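Acidocalcisomal pyrophosphatase (Trypanosoma brucei brucei, PDB 5C5V) probably hydrolyses inorganic pyrophosphate to phosphate with the help of magnesium ions. Local coordinates at residues V322-E325 with S326-W330. Sequence-based numbering, arbitrary orientation.
Sequences VIDE and SHNMW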
# COMPACT_ATOMS: atom_id res chain seq x y z
N VAL A 322 -3.64 26.65 -12.85
CA VAL A 322 -3.23 27.66 -11.88
C VAL A 322 -1.71 27.66 -11.73
O VAL A 322 -1.08 28.71 -11.69
CB VAL A 322 -3.88 27.44 -10.50
CG1 VAL A 322 -3.16 28.24 -9.43
CG2 VAL A 322 -5.37 27.77 -10.52
N ILE A 323 -1.12 26.47 -11.65
CA ILE A 323 0.33 26.35 -11.52
C ILE A 323 1.05 26.83 -12.80
O ILE A 323 2.04 27.56 -12.72
CB ILE A 323 0.73 24.92 -11.19
CG1 ILE A 323 0.28 24.58 -9.77
CG2 ILE A 323 2.25 24.72 -11.35
CD1 ILE A 323 0.36 23.11 -9.44
N ASP A 324 0.54 26.43 -13.96
CA ASP A 324 1.11 26.84 -15.24
C ASP A 324 1.14 28.37 -15.37
O ASP A 324 2.15 28.96 -15.77
CB ASP A 324 0.30 26.24 -16.39
CG ASP A 324 0.77 26.72 -17.76
OD1 ASP A 324 1.96 26.53 -18.09
OD2 ASP A 324 -0.05 27.29 -18.52
N GLU A 325 0.01 28.99 -15.04
CA GLU A 325 -0.11 30.44 -15.13
C GLU A 325 0.81 31.15 -14.13
O GLU A 325 1.38 32.18 -14.45
CB GLU A 325 -1.56 30.86 -14.92
CG GLU A 325 -2.47 30.38 -16.04
CD GLU A 325 -3.93 30.71 -15.80
OE1 GLU A 325 -4.27 31.32 -14.75
OE2 GLU A 325 -4.76 30.30 -16.65
N SER A 326 1.00 30.59 -12.93
CA SER A 326 1.93 31.22 -12.00
C SER A 326 3.39 31.01 -12.43
O SER A 326 4.28 31.71 -11.96
CB SER A 326 1.74 30.71 -10.58
OG SER A 326 2.24 29.39 -10.46
N HIS A 327 3.62 30.01 -13.27
CA HIS A 327 4.94 29.77 -13.85
C HIS A 327 5.24 30.88 -14.86
O HIS A 327 6.34 31.41 -14.90
CB HIS A 327 4.97 28.39 -14.52
CG HIS A 327 6.34 27.88 -14.83
ND1 HIS A 327 7.37 27.91 -13.90
CD2 HIS A 327 6.84 27.27 -15.92
CE1 HIS A 327 8.45 27.36 -14.43
NE2 HIS A 327 8.16 26.96 -15.65
N ASN A 328 4.23 31.23 -15.65
CA ASN A 328 4.32 32.34 -16.58
C ASN A 328 4.61 33.65 -15.86
O ASN A 328 5.47 34.42 -16.29
CB ASN A 328 3.04 32.48 -17.38
CG ASN A 328 2.83 31.34 -18.33
OD1 ASN A 328 3.79 30.70 -18.74
ND2 ASN A 328 1.59 31.06 -18.68
N MET A 329 3.89 33.88 -14.77
CA MET A 329 4.07 35.07 -13.95
C MET A 329 5.49 35.11 -13.39
O MET A 329 6.12 36.17 -13.33
CB MET A 329 3.05 35.12 -12.80
CG MET A 329 1.59 35.19 -13.21
SD MET A 329 0.45 34.75 -11.85
CE MET A 329 -1.10 34.71 -12.74
N TRP A 330 5.97 33.94 -12.97
CA TRP A 330 7.34 33.82 -12.48
C TRP A 330 8.34 34.10 -13.60
O TRP A 330 9.37 34.72 -13.36
CB TRP A 330 7.59 32.43 -11.87
CG TRP A 330 9.07 32.16 -11.61
CD1 TRP A 330 9.80 32.54 -10.52
CD2 TRP A 330 9.98 31.49 -12.49
NE1 TRP A 330 11.11 32.14 -10.66
CE2 TRP A 330 11.25 31.48 -11.85
CE3 TRP A 330 9.86 30.86 -13.73
CZ2 TRP A 330 12.37 30.88 -12.42
CZ3 TRP A 330 10.99 30.27 -14.29
CH2 TRP A 330 12.22 30.28 -13.63
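The carbonyl oxygen of Ile323 is gripped twice from one face of its plane: His327 N donates a bent backbone bond (3.0 Å, N-H...O angle 135°), and the hydroxyl of Ser326 adds a second, OG to Ile323 O 2.9 Å. With chi1 at 73°, OG lies between the backbone N and carbonyl carbon of Ser326, turned back along the helix so that the hydroxyl of buried Ser326 bonds within its own turn. Straighter i to i+4 bonds flank this one, Ser326 N to Val322 O at 3.1 Å and Asn328 N to Asp324 O at 3.1 Å. Met329 CG sits 3.3 Å from Glu325 O, and its extended chain runs back until CE nears Glu325 CB. One turn apart, Asp324 and Asn328 hold carboxylate and amide planes 74° apart; OD2 and ND2 stay 4.1 Å from each other, and OD2 instead accepts a hydrogen bond from His20 of the second subunit. His327 ND1 binds Gln203 O. The side chain of Ser326 lies about 9 Å from that of Asp219, a magnesium ligand. This is a serine side chain bonding back to the i-3 carbonyl within the long helix 316-336 of the pyrophosphatase domain, which here packs against the domain's loops and the second subunit.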